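Local structure of endo-beta-mannanase (Opitutaceae bacterium TAV5, 7BOB) at residues Arg411-Ala416 / Asp557-Leu563; Glu443-Gly449 / Gly468-Ala474; Ala501-Thr505 / Met532-Glu536; Glu507-Phe512 / Ser575-Trp579. The protein hydrolyses beta-1,4-mannosidic linkages as a family 5 glycoside hydrolase, probably removing mannose from chain ends in the hindgut of a wood-feeding termite. One frame throughout, in Å; residues are numbered along the deposited sequence.

Interaction 1. Residues Arg411-Ala416 / Asp557-Leu563; sequences RRLILA and DVEASFL
D557 and R412 form a salt bridge at the start of the second helix: NH2 of R412 lies 2.6 Å from OD2 of D557, with a fairly straight N-H...O angle of 162°. OD2 receives it on the syn lone pair, almost in the guanidinium plane. CG of D557 lies anti to the backbone N, which turns the carboxylate back over the first turn, and A560 N donates to the other oxygen, OD1 of D557, at 3.2 Å, coming from above the carboxylate plane. One carboxylate thus N-caps its own helix and pairs with the neighbouring one, while NH1 of R412 pairs with E408. Two residues on, CB of E559 packs against CG of R412 at 3.9 Å. The chain of E559 then bends at chi2 and carries its carboxylate past CB of A416 to the hydroxyl of Y580. A560 presents its CB near the R412 guanidinium, and its carbonyl reaches R411 NH2 through a water, 2.9 Å from A560 O. F562 contributes its CB, which meets CD2 of L415 at 3.8 Å. L563 closes the row: CG touches the same L415 methyl, CD2, at 3.8 Å, and CD1 lies over one face of the R411 guanidinium, 3.8 Å from CZ. L415 reaches both residues because its CG stands anti to the backbone N (chi1 -179°). The segment axes pass 9.3 Å apart at 80°, a nearly perpendicular helix-helix packing with the capped, salt-bridged N-terminus of 557-563 at one end and the leucine contact at the other, here within the alpha/beta domain that follows the catalytic barrel of this enzyme.

Interaction 2. Residues Glu443-Gly449 / Gly468-Ala474; sequences ERIIITG and GQLLWHA
I447 and W472 run side by side in the same direction, and CD1 of the isoleucine sits over the five-membered ring of the tryptophan, 3.9 Å from its centroid and only 6° off the ring normal: a clear CH-pi contact. CG2 of I447 adds a second touch, 3.8 Å from NE1 of W472. The same CD1 also meets CD1 of L470 at 3.8 Å, and that leucine methyl reaches back to CG2 of I445 at 3.7 Å. A serine in place of W472 would probably leave CD1 of I447 facing a gap where the indole had been. On the other side of the sheet I446 lies alongside L471, CG1 to CB 4.1 Å. These pairs are set in register by a parallel ladder in which I445 and I447 each bond to the partner strand through both N and O, as in I447 N to L471 O at 2.9 Å. Its last rung, G449 N to H473 O, is weak. The two strands and helix 454-465 between them make a beta-alpha-beta unit, and that helix covers the face of I445, I447 and L470 through W463, L460 and V464. Helix 406-422 lies against the opposite face at I446 and T448. Further out, H473 is fixed by ND1 bonding to E559 OE2, and its ring meets those of W579 and Y580. R444 turns away to form a salt bridge with E425 and a hydrogen bond to the carbonyl of T384.

Interaction 3. Residues Ala501-Thr505 / Met532-Glu536; sequences AITAT and MTDNE
T503 and T533 join two sheets: strand 501-505, which pairs antiparallel with 508-512 as a small hairpin, lies against the end of 529-533, an outermost strand of the larger mixed sheet. The directions of the two pieces differ by 126°, and no ladder forms between them. Of the direct hydrogen bonds, the hydroxyl of T503 gives one, OG1 to T533 O at 2.9 Å, approaching from above the carbonyl plane. Its chi1 of -169° sets OG1 anti to the backbone N and so brings the oxygen toward the other strand. The second is weak: N535 N to I502 O is short at 2.6 Å but strongly bent. A water accepts a further bond from I502 N at 3.2 Å. The D534 carboxylate finds its main partners outside the two segments: a salt bridge to R520 through OD2 and the N-H of S538 at OD1. Van der Waals contact gathers at the two ends. CB of A501 faces CB of D534 at 4.2 Å, and CB of I502 lies obliquely against the amide of N535, 3.9 Å from ND2. At the far end SD of M532 rests on CG2 of T505 at 3.7 Å, with W579 of helix 569-583 touching both side chains. M532 bends at chi3 (47°), which folds its terminal methyl over T503 and brings CE within 3.2 Å of OG1.

Interaction 4. Residues Glu507-Phe512 / Ser575-Trp579; sequences EGPYEF and SWSAW
Y510 receives the edge of W579 on one ring face, with CE3 of the indole above the ring centre and 3.8 Å from CD2 of the tyrosine. In this T-shaped pair the planes stand at 69°. At the rim of the tyrosine ring, in its plane, lies the carbonyl oxygen of S575. The indole is in turn a face for the next ring: F512 points its edge at W579, CZ to CH2 3.5 Å, the planes 73° apart. Tyrosine, tryptophan and phenylalanine so form an edge-to-face aromatic cluster where strand 508-512 crosses the 575-579 turn of helix 569-583 at about a right angle; V558 of helix 558-564 touches both F512 and W579. Beyond the rings, OE2 of E507 sits 3.5 Å from CB of A578. Y510 OH donates to S575 O over a short 2.5 Å. From the opposite face of that carbonyl's plane, W579 N reaches S575 O at 2.8 Å. A phenylalanine at Y510 would keep the ring face but would probably deprive the S575 carbonyl of its second donor. The helix carbonyl thus serves both the helix and the strand, so one polar bond fixes the hydroxyl end of a ring otherwise held by aromatic contact.

How the interactions relate
From the N-terminal side, 411-416 on helix 406-422 opens interaction 1, whose loop of 140 residues closes only at 557-563. Within that loop interaction 2 opens at 443-449 and closes at 468-474, after a single helix. Interaction 3 follows in series: it opens at 501-505, and 507-512 opens interaction 4 directly afterwards, the two strands pairing with each other. Interaction 3 closes at 532-536, also inside the loop of interaction 1, while interaction 4 closes last, at 575-579, crossing both 1 and 3. Interactions 1, 2 and 4 touch one another, binding central strands, three helices and the small hairpin; interaction 3, touching interaction 4, adds 529-533, one of the two edge strands of the mixed sheet.

Interaction 1. Residues Arg411-Ala416 / Asp557-Leu563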
loop_
_atom_site.group_PDB
_atom_site.type_symbol
_atom_site.label_atom_id
_atom_site.label_comp_id
_atom_site.label_asym_id
_atom_site.label_seq_id
_atom_site.Cartn_x
_atom_site.Cartn_y
_atom_site.Cartn_z
ATOM N N ARG A 411 -11.694 -5.156 14.971
ATOM C CA ARG A 411 -12.239 -3.814 15.170
ATOM C C ARG A 411 -13.725 -3.874 15.489
ATOM O O ARG A 411 -14.211 -3.148 16.366
ATOM C CB ARG A 411 -12.033 -2.950 13.922
ATOM C CG ARG A 411 -10.998 -1.852 14.065
ATOM C CD ARG A 411 -10.423 -1.431 12.675
ATOM N NE ARG A 411 -11.471 -1.173 11.692
ATOM C CZ ARG A 411 -12.123 -0.013 11.601
ATOM N NH1 ARG A 411 -11.803 0.971 12.454
ATOM N NH2 ARG A 411 -13.085 0.161 10.676
ATOM N N ARG A 412 -14.462 -4.727 14.774
ATOM C CA ARG A 412 -15.908 -4.822 14.981
ATOM C C ARG A 412 -16.224 -5.521 16.291
ATOM O O ARG A 412 -17.195 -5.165 16.978
ATOM C CB ARG A 412 -16.562 -5.573 13.828
ATOM C CG ARG A 412 -16.418 -4.905 12.467
ATOM C CD ARG A 412 -16.711 -5.905 11.342
ATOM N NE ARG A 412 -17.131 -5.241 10.108
ATOM C CZ ARG A 412 -16.273 -4.817 9.183
ATOM N NH1 ARG A 412 -14.957 -5.000 9.368
ATOM N NH2 ARG A 412 -16.720 -4.212 8.075
ATOM N N LEU A 413 -15.416 -6.522 16.647
ATOM C CA LEU A 413 -15.666 -7.243 17.876
ATOM C C LEU A 413 -15.361 -6.358 19.077
ATOM O O LEU A 413 -16.118 -6.348 20.054
ATOM C CB LEU A 413 -14.839 -8.528 17.895
ATOM C CG LEU A 413 -15.263 -9.650 16.940
ATOM C CD1 LEU A 413 -14.294 -10.816 17.032
ATOM C CD2 LEU A 413 -16.666 -10.117 17.243
ATOM N N ILE A 414 -14.286 -5.564 18.995
ATOM C CA ILE A 414 -13.886 -4.727 20.124
ATOM C C ILE A 414 -14.993 -3.736 20.465
ATOM O O ILE A 414 -15.371 -3.570 21.633
ATOM C CB ILE A 414 -12.563 -4.011 19.816
ATOM C CG1 ILE A 414 -11.391 -4.986 19.983
ATOM C CG2 ILE A 414 -12.405 -2.774 20.697
ATOM C CD1 ILE A 414 -10.060 -4.471 19.432
ATOM N N LEU A 415 -15.547 -3.089 19.440
ATOM C CA LEU A 415 -16.541 -2.044 19.645
ATOM C C LEU A 415 -17.865 -2.632 20.094
ATOM O O LEU A 415 -18.508 -2.105 21.010
ATOM C CB LEU A 415 -16.738 -1.238 18.355
ATOM C CG LEU A 415 -17.746 -0.107 18.521
ATOM C CD1 LEU A 415 -17.174 0.992 19.398
ATOM C CD2 LEU A 415 -18.156 0.442 17.175
ATOM N N ALA A 416 -18.311 -3.705 19.438
ATOM C CA ALA A 416 -19.538 -4.356 19.882
ATOM C C ALA A 416 -19.403 -4.815 21.329
ATOM O O ALA A 416 -20.319 -4.620 22.134
ATOM C CB ALA A 416 -19.875 -5.532 18.970
ATOM N N ASP A 557 -23.728 -2.220 7.701
ATOM C CA ASP A 557 -22.551 -2.572 8.492
ATOM C C ASP A 557 -22.519 -1.670 9.720
ATOM O O ASP A 557 -21.860 -0.624 9.739
ATOM C CB ASP A 557 -21.284 -2.451 7.655
ATOM C CG ASP A 557 -20.093 -3.098 8.316
ATOM O OD1 ASP A 557 -20.127 -3.289 9.564
ATOM O OD2 ASP A 557 -19.117 -3.390 7.599
ATOM N N VAL A 558 -23.213 -2.116 10.774
ATOM C CA VAL A 558 -23.423 -1.302 11.976
ATOM C C VAL A 558 -22.089 -0.876 12.582
ATOM O O VAL A 558 -21.804 0.319 12.753
ATOM C CB VAL A 558 -24.283 -2.079 12.992
ATOM C CG1 VAL A 558 -24.469 -1.295 14.295
ATOM C CG2 VAL A 558 -25.628 -2.434 12.370
ATOM N N GLU A 559 -21.245 -1.853 12.907
ATOM C CA GLU A 559 -20.016 -1.532 13.612
ATOM C C GLU A 559 -19.108 -0.644 12.778
ATOM O O GLU A 559 -18.493 0.290 13.309
ATOM C CB GLU A 559 -19.307 -2.816 14.030
ATOM C CG GLU A 559 -20.024 -3.523 15.181
ATOM C CD GLU A 559 -21.204 -4.350 14.693
ATOM O OE1 GLU A 559 -21.367 -4.512 13.464
ATOM O OE2 GLU A 559 -21.948 -4.854 15.542
ATOM N N ALA A 560 -19.026 -0.901 11.466
ATOM C CA ALA A 560 -18.211 -0.051 10.611
ATOM C C ALA A 560 -18.768 1.367 10.583
ATOM O O ALA A 560 -18.017 2.340 10.739
ATOM C CB ALA A 560 -18.128 -0.633 9.193
ATOM N N SER A 561 -20.088 1.503 10.381
ATOM C CA SER A 561 -20.713 2.825 10.403
ATOM C C SER A 561 -20.392 3.571 11.690
ATOM O O SER A 561 -19.972 4.731 11.658
ATOM C CB SER A 561 -22.234 2.722 10.214
ATOM O OG SER A 561 -22.612 1.847 9.164
ATOM N N PHE A 562 -20.593 2.920 12.827
ATOM C CA PHE A 562 -20.232 3.550 14.091
ATOM C C PHE A 562 -18.748 3.925 14.125
ATOM O O PHE A 562 -18.385 5.038 14.533
ATOM C CB PHE A 562 -20.573 2.616 15.241
ATOM C CG PHE A 562 -22.054 2.425 15.462
ATOM C CD1 PHE A 562 -22.988 3.209 14.784
ATOM C CD2 PHE A 562 -22.509 1.487 16.377
ATOM C CE1 PHE A 562 -24.315 3.030 15.000
ATOM C CE2 PHE A 562 -23.842 1.306 16.596
ATOM C CZ PHE A 562 -24.760 2.084 15.901
ATOM N N LEU A 563 -17.874 3.010 13.680
ATOM C CA LEU A 563 -16.443 3.299 13.691
ATOM C C LEU A 563 -16.090 4.445 12.747
ATOM O O LEU A 563 -15.197 5.235 13.067
ATOM C CB LEU A 563 -15.635 2.042 13.351
ATOM C CG LEU A 563 -15.528 0.989 14.470
ATOM C CD1 LEU A 563 -15.070 -0.341 13.925
ATOM C CD2 LEU A 563 -14.632 1.437 15.603
HETATM O O HOH W 1 -15.330 2.127 9.708
#

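Interaction 2. Residues Glu443-Gly449 / Gly468-Ala474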
loop_
_atom_site.group_PDB
_atom_site.type_symbol
_atom_site.label_atom_id
_atom_site.label_comp_id
_atom_site.label_asym_id
_atom_site.label_seq_id
_atom_site.Cartn_x
_atom_site.Cartn_y
_atom_site.Cartn_z
ATOM N N GLU A 443 -27.567 -18.459 24.449
ATOM C CA GLU A 443 -28.924 -18.166 24.020
ATOM C C GLU A 443 -29.018 -17.032 23.002
ATOM O O GLU A 443 -29.965 -17.005 22.211
ATOM C CB GLU A 443 -29.801 -17.837 25.229
ATOM C CG GLU A 443 -31.302 -18.043 24.955
ATOM C CD GLU A 443 -32.198 -17.164 25.819
ATOM O OE1 GLU A 443 -32.948 -16.331 25.247
ATOM O OE2 GLU A 443 -32.153 -17.317 27.067
ATOM N N ARG A 444 -28.070 -16.095 23.002
ATOM C CA ARG A 444 -28.104 -14.942 22.116
ATOM C C ARG A 444 -26.744 -14.769 21.456
ATOM O O ARG A 444 -25.703 -14.789 22.135
ATOM C CB ARG A 444 -28.513 -13.687 22.884
ATOM C CG ARG A 444 -29.658 -13.959 23.864
ATOM C CD ARG A 444 -30.448 -12.721 24.177
ATOM N NE ARG A 444 -29.759 -11.872 25.140
ATOM C CZ ARG A 444 -30.111 -10.618 25.401
ATOM N NH1 ARG A 444 -31.141 -10.074 24.766
ATOM N NH2 ARG A 444 -29.436 -9.904 26.286
ATOM N N ILE A 445 -26.761 -14.617 20.128
ATOM C CA ILE A 445 -25.559 -14.540 19.308
ATOM C C ILE A 445 -25.650 -13.298 18.438
ATOM O O ILE A 445 -26.661 -13.086 17.754
ATOM C CB ILE A 445 -25.370 -15.792 18.429
ATOM C CG1 ILE A 445 -24.933 -16.992 19.288
ATOM C CG2 ILE A 445 -24.332 -15.512 17.352
ATOM C CD1 ILE A 445 -24.802 -18.290 18.510
ATOM N N ILE A 446 -24.601 -12.480 18.466
ATOM C CA ILE A 446 -24.510 -11.291 17.634
ATOM C C ILE A 446 -23.407 -11.516 16.614
ATOM O O ILE A 446 -22.270 -11.842 16.982
ATOM C CB ILE A 446 -24.236 -10.027 18.460
ATOM C CG1 ILE A 446 -25.347 -9.805 19.478
ATOM C CG2 ILE A 446 -24.159 -8.812 17.539
ATOM C CD1 ILE A 446 -25.119 -8.575 20.314
ATOM N N ILE A 447 -23.744 -11.363 15.342
ATOM C CA ILE A 447 -22.766 -11.433 14.267
ATOM C C ILE A 447 -22.455 -10.003 13.841
ATOM O O ILE A 447 -23.346 -9.268 13.386
ATOM C CB ILE A 447 -23.282 -12.280 13.095
ATOM C CG1 ILE A 447 -23.622 -13.701 13.563
ATOM C CG2 ILE A 447 -22.281 -12.271 11.965
ATOM C CD1 ILE A 447 -24.158 -14.611 12.453
ATOM N N THR A 448 -21.199 -9.601 14.003
ATOM C CA THR A 448 -20.794 -8.208 13.795
ATOM C C THR A 448 -20.245 -7.986 12.383
ATOM O O THR A 448 -19.087 -7.622 12.204
ATOM C CB THR A 448 -19.754 -7.807 14.840
ATOM O OG1 THR A 448 -18.597 -8.664 14.722
ATOM C CG2 THR A 448 -20.350 -7.916 16.243
ATOM N N GLY A 449 -21.094 -8.175 11.377
ATOM C CA GLY A 449 -20.663 -7.991 10.004
ATOM C C GLY A 449 -19.406 -8.761 9.653
ATOM O O GLY A 449 -18.431 -8.176 9.170
ATOM N N GLY A 468 -32.355 -20.285 19.501
ATOM C CA GLY A 468 -31.400 -19.192 19.554
ATOM C C GLY A 468 -31.994 -17.893 19.035
ATOM O O GLY A 468 -32.754 -17.874 18.063
ATOM N N GLN A 469 -31.657 -16.795 19.712
ATOM C CA GLN A 469 -31.932 -15.442 19.234
ATOM C C GLN A 469 -30.681 -14.906 18.533
ATOM O O GLN A 469 -29.638 -14.725 19.176
ATOM C CB GLN A 469 -32.318 -14.531 20.396
ATOM C CG GLN A 469 -33.274 -15.158 21.388
ATOM C CD GLN A 469 -34.591 -15.476 20.737
ATOM O OE1 GLN A 469 -35.314 -14.570 20.329
ATOM N NE2 GLN A 469 -34.897 -16.765 20.606
ATOM N N LEU A 470 -30.785 -14.651 17.230
ATOM C CA LEU A 470 -29.661 -14.200 16.406
ATOM C C LEU A 470 -29.858 -12.743 16.005
ATOM O O LEU A 470 -30.856 -12.397 15.351
ATOM C CB LEU A 470 -29.514 -15.076 15.160
ATOM C CG LEU A 470 -28.354 -14.823 14.194
ATOM C CD1 LEU A 470 -27.004 -15.179 14.846
ATOM C CD2 LEU A 470 -28.564 -15.635 12.929
ATOM N N LEU A 471 -28.912 -11.890 16.392
ATOM C CA LEU A 471 -28.833 -10.523 15.886
ATOM C C LEU A 471 -27.726 -10.485 14.831
ATOM O O LEU A 471 -26.539 -10.612 15.160
ATOM C CB LEU A 471 -28.566 -9.528 17.010
ATOM C CG LEU A 471 -28.368 -8.079 16.566
ATOM C CD1 LEU A 471 -29.518 -7.590 15.646
ATOM C CD2 LEU A 471 -28.269 -7.199 17.794
ATOM N N TRP A 472 -28.113 -10.327 13.565
ATOM C CA TRP A 472 -27.203 -10.494 12.428
ATOM C C TRP A 472 -26.936 -9.131 11.799
ATOM O O TRP A 472 -27.745 -8.631 11.010
ATOM C CB TRP A 472 -27.794 -11.459 11.408
ATOM C CG TRP A 472 -26.785 -12.047 10.470
ATOM C CD1 TRP A 472 -25.540 -11.562 10.188
ATOM C CD2 TRP A 472 -26.947 -13.228 9.676
ATOM N NE1 TRP A 472 -24.916 -12.377 9.279
ATOM C CE2 TRP A 472 -25.750 -13.414 8.958
ATOM C CE3 TRP A 472 -27.992 -14.148 9.503
ATOM C CZ2 TRP A 472 -25.563 -14.478 8.083
ATOM C CZ3 TRP A 472 -27.802 -15.212 8.639
ATOM C CH2 TRP A 472 -26.596 -15.369 7.940
ATOM N N HIS A 473 -25.796 -8.533 12.123
ATOM C CA HIS A 473 -25.457 -7.261 11.497
ATOM C C HIS A 473 -24.795 -7.530 10.151
ATOM O O HIS A 473 -23.726 -8.155 10.092
ATOM C CB HIS A 473 -24.565 -6.422 12.405
ATOM C CG HIS A 473 -25.321 -5.728 13.495
ATOM N ND1 HIS A 473 -24.704 -5.141 14.578
ATOM C CD2 HIS A 473 -26.652 -5.541 13.672
ATOM C CE1 HIS A 473 -25.624 -4.610 15.368
ATOM N NE2 HIS A 473 -26.814 -4.845 14.845
ATOM N N ALA A 474 -25.459 -7.090 9.076
ATOM C CA ALA A 474 -24.983 -7.067 7.698
ATOM C C ALA A 474 -24.699 -8.467 7.169
ATOM O O ALA A 474 -23.530 -8.824 6.982
ATOM C CB ALA A 474 -23.725 -6.201 7.585
#

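Interaction 3. Residues Ala501-Thr505 / Met532-Glu536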
loop_
_atom_site.group_PDB
_atom_site.type_symbol
_atom_site.label_atom_id
_atom_site.label_comp_id
_atom_site.label_asym_id
_atom_site.label_seq_id
_atom_site.Cartn_x
_atom_site.Cartn_y
_atom_site.Cartn_z
ATOM N N ALA A 501 -28.138 5.094 4.812
ATOM C CA ALA A 501 -29.477 4.753 5.253
ATOM C C ALA A 501 -29.729 5.492 6.556
ATOM O O ALA A 501 -28.933 5.384 7.498
ATOM C CB ALA A 501 -29.644 3.246 5.424
ATOM N N ILE A 502 -30.812 6.265 6.594
ATOM C CA ILE A 502 -31.205 7.048 7.758
ATOM C C ILE A 502 -32.466 6.420 8.330
ATOM O O ILE A 502 -33.352 6.003 7.579
ATOM C CB ILE A 502 -31.434 8.524 7.383
ATOM C CG1 ILE A 502 -30.182 9.081 6.712
ATOM C CG2 ILE A 502 -31.846 9.346 8.608
ATOM C CD1 ILE A 502 -30.156 10.572 6.656
ATOM N N THR A 503 -32.544 6.336 9.653
ATOM C CA THR A 503 -33.589 5.542 10.284
ATOM C C THR A 503 -33.809 6.048 11.710
ATOM O O THR A 503 -33.208 7.034 12.145
ATOM C CB THR A 503 -33.217 4.053 10.259
ATOM O OG1 THR A 503 -34.356 3.266 10.635
ATOM C CG2 THR A 503 -32.056 3.774 11.233
ATOM N N ALA A 504 -34.680 5.351 12.443
ATOM C CA ALA A 504 -34.960 5.705 13.833
ATOM C C ALA A 504 -35.525 4.493 14.556
ATOM O O ALA A 504 -36.478 3.878 14.067
ATOM C CB ALA A 504 -35.955 6.870 13.925
ATOM N N THR A 505 -34.942 4.152 15.708
ATOM C CA THR A 505 -35.623 3.276 16.647
ATOM C C THR A 505 -36.503 4.147 17.545
ATOM O O THR A 505 -36.601 5.365 17.367
ATOM C CB THR A 505 -34.644 2.439 17.483
ATOM O OG1 THR A 505 -33.852 3.296 18.315
ATOM C CG2 THR A 505 -33.730 1.581 16.606
ATOM N N MET A 532 -37.948 -2.317 10.638
ATOM C CA MET A 532 -37.618 -0.909 10.475
ATOM C C MET A 532 -37.345 -0.642 9.005
ATOM O O MET A 532 -36.916 -1.529 8.263
ATOM C CB MET A 532 -36.389 -0.493 11.298
ATOM C CG MET A 532 -36.603 -0.442 12.792
ATOM S SD MET A 532 -35.043 -0.353 13.708
ATOM C CE MET A 532 -34.195 0.931 12.765
ATOM N N THR A 533 -37.578 0.597 8.596
ATOM C CA THR A 533 -37.293 1.044 7.247
ATOM C C THR A 533 -36.317 2.198 7.347
ATOM O O THR A 533 -36.191 2.826 8.399
ATOM C CB THR A 533 -38.574 1.503 6.511
ATOM O OG1 THR A 533 -39.324 2.389 7.360
ATOM C CG2 THR A 533 -39.451 0.308 6.164
ATOM N N ASP A 534 -35.621 2.481 6.255
ATOM C CA ASP A 534 -34.909 3.746 6.228
ATOM C C ASP A 534 -35.930 4.867 6.002
ATOM O O ASP A 534 -37.139 4.625 5.890
ATOM C CB ASP A 534 -33.792 3.728 5.182
ATOM C CG ASP A 534 -34.310 3.533 3.780
ATOM O OD1 ASP A 534 -35.505 3.194 3.645
ATOM O OD2 ASP A 534 -33.528 3.716 2.815
ATOM N N ASN A 535 -35.454 6.114 5.970
ATOM C CA ASN A 535 -36.382 7.234 5.933
ATOM C C ASN A 535 -37.021 7.408 4.558
ATOM O O ASN A 535 -38.022 8.122 4.443
ATOM C CB ASN A 535 -35.687 8.526 6.416
ATOM C CG ASN A 535 -34.715 9.129 5.383
ATOM O OD1 ASN A 535 -34.304 8.477 4.416
ATOM N ND2 ASN A 535 -34.333 10.390 5.606
ATOM N N GLU A 536 -36.484 6.742 3.528
ATOM C CA GLU A 536 -37.102 6.652 2.214
ATOM C C GLU A 536 -37.792 5.302 1.981
ATOM O O GLU A 536 -37.762 4.778 0.860
ATOM C CB GLU A 536 -36.070 6.937 1.121
ATOM C CG GLU A 536 -34.936 5.933 1.006
ATOM C CD GLU A 536 -34.155 6.084 -0.293
ATOM O OE1 GLU A 536 -32.917 6.296 -0.242
ATOM O OE2 GLU A 536 -34.785 5.995 -1.371
HETATM O O HOH W 2 -32.659 6.580 4.023
#

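Interaction 4. Residues Glu507-Phe512 / Ser575-Trp579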
loop_
_atom_site.group_PDB
_atom_site.type_symbol
_atom_site.label_atom_id
_atom_site.label_comp_id
_atom_site.label_asym_id
_atom_site.label_seq_id
_atom_site.Cartn_x
_atom_site.Cartn_y
_atom_site.Cartn_z
ATOM N N GLU A 507 -35.930 5.218 20.363
ATOM C CA GLU A 507 -35.174 6.098 21.241
ATOM C C GLU A 507 -34.485 7.245 20.511
ATOM O O GLU A 507 -34.085 8.217 21.162
ATOM C CB GLU A 507 -34.117 5.303 22.022
ATOM C CG GLU A 507 -34.655 4.171 22.905
ATOM C CD GLU A 507 -33.834 2.895 22.740
ATOM O OE1 GLU A 507 -34.098 2.159 21.763
ATOM O OE2 GLU A 507 -32.914 2.642 23.559
ATOM N N GLY A 508 -34.323 7.165 19.192
ATOM C CA GLY A 508 -33.652 8.222 18.476
ATOM C C GLY A 508 -33.261 7.862 17.059
ATOM O O GLY A 508 -33.504 6.754 16.564
ATOM N N PRO A 509 -32.626 8.820 16.387
ATOM C CA PRO A 509 -32.256 8.664 14.979
ATOM C C PRO A 509 -30.890 8.006 14.786
ATOM O O PRO A 509 -30.002 8.073 15.636
ATOM C CB PRO A 509 -32.211 10.118 14.500
ATOM C CG PRO A 509 -31.652 10.841 15.716
ATOM C CD PRO A 509 -32.249 10.143 16.914
ATOM N N TYR A 510 -30.727 7.399 13.611
ATOM C CA TYR A 510 -29.505 6.689 13.259
ATOM C C TYR A 510 -29.211 6.881 11.784
ATOM O O TYR A 510 -30.127 6.959 10.959
ATOM C CB TYR A 510 -29.622 5.200 13.544
ATOM C CG TYR A 510 -29.589 4.888 15.001
ATOM C CD1 TYR A 510 -28.375 4.708 15.661
ATOM C CD2 TYR A 510 -30.773 4.792 15.737
ATOM C CE1 TYR A 510 -28.338 4.415 17.029
ATOM C CE2 TYR A 510 -30.747 4.500 17.099
ATOM C CZ TYR A 510 -29.529 4.314 17.737
ATOM O OH TYR A 510 -29.491 4.038 19.078
ATOM N N GLU A 511 -27.929 6.951 11.453
ATOM C CA GLU A 511 -27.497 7.019 10.063
ATOM C C GLU A 511 -26.339 6.059 9.866
ATOM O O GLU A 511 -25.323 6.164 10.559
ATOM C CB GLU A 511 -27.089 8.439 9.674
ATOM C CG GLU A 511 -26.569 8.542 8.267
ATOM C CD GLU A 511 -26.049 9.921 7.965
ATOM O OE1 GLU A 511 -26.845 10.880 8.063
ATOM O OE2 GLU A 511 -24.845 10.050 7.656
ATOM N N PHE A 512 -26.495 5.129 8.924
ATOM C CA PHE A 512 -25.470 4.152 8.575
ATOM C C PHE A 512 -24.884 4.498 7.212
ATOM O O PHE A 512 -25.590 4.436 6.200
ATOM C CB PHE A 512 -26.053 2.742 8.557
ATOM C CG PHE A 512 -26.655 2.335 9.857
ATOM C CD1 PHE A 512 -25.848 1.988 10.923
ATOM C CD2 PHE A 512 -28.023 2.335 10.032
ATOM C CE1 PHE A 512 -26.397 1.620 12.141
ATOM C CE2 PHE A 512 -28.579 1.967 11.265
ATOM C CZ PHE A 512 -27.766 1.610 12.307
ATOM N N SER A 575 -26.161 6.369 22.035
ATOM C CA SER A 575 -27.097 5.816 21.065
ATOM C C SER A 575 -26.515 4.583 20.376
ATOM O O SER A 575 -27.239 3.608 20.125
ATOM C CB SER A 575 -27.510 6.892 20.060
ATOM O OG SER A 575 -26.418 7.337 19.289
ATOM N N TRP A 576 -25.207 4.581 20.088
ATOM C CA TRP A 576 -24.587 3.358 19.579
ATOM C C TRP A 576 -24.936 2.171 20.471
ATOM O O TRP A 576 -25.377 1.115 20.001
ATOM C CB TRP A 576 -23.063 3.516 19.492
ATOM C CG TRP A 576 -22.606 4.552 18.525
ATOM C CD1 TRP A 576 -23.375 5.212 17.599
ATOM C CD2 TRP A 576 -21.281 5.077 18.393
ATOM N NE1 TRP A 576 -22.609 6.108 16.903
ATOM C CE2 TRP A 576 -21.319 6.045 17.365
ATOM C CE3 TRP A 576 -20.062 4.819 19.039
ATOM C CZ2 TRP A 576 -20.180 6.752 16.961
ATOM C CZ3 TRP A 576 -18.938 5.526 18.653
ATOM C CH2 TRP A 576 -18.999 6.476 17.614
ATOM N N SER A 577 -24.769 2.340 21.775
ATOM C CA SER A 577 -25.021 1.233 22.678
ATOM C C SER A 577 -26.524 0.964 22.795
ATOM O O SER A 577 -26.963 -0.189 22.814
ATOM C CB SER A 577 -24.373 1.556 24.023
ATOM O OG SER A 577 -24.853 0.741 25.058
ATOM N N ALA A 578 -27.334 2.019 22.816
ATOM C CA ALA A 578 -28.781 1.823 22.833
ATOM C C ALA A 578 -29.267 1.052 21.607
ATOM O O ALA A 578 -30.292 0.365 21.678
ATOM C CB ALA A 578 -29.487 3.178 22.921
ATOM N N TRP A 579 -28.536 1.137 20.487
ATOM C CA TRP A 579 -28.901 0.384 19.289
ATOM C C TRP A 579 -28.990 -1.113 19.571
ATOM O O TRP A 579 -29.965 -1.771 19.183
ATOM C CB TRP A 579 -27.892 0.636 18.164
ATOM C CG TRP A 579 -28.152 -0.243 16.977
ATOM C CD1 TRP A 579 -27.620 -1.477 16.737
ATOM C CD2 TRP A 579 -29.047 0.031 15.877
ATOM N NE1 TRP A 579 -28.111 -1.980 15.549
ATOM C CE2 TRP A 579 -28.993 -1.076 15.009
ATOM C CE3 TRP A 579 -29.895 1.100 15.560
ATOM C CZ2 TRP A 579 -29.740 -1.141 13.834
ATOM C CZ3 TRP A 579 -30.641 1.038 14.391
ATOM C CH2 TRP A 579 -30.560 -0.077 13.548
#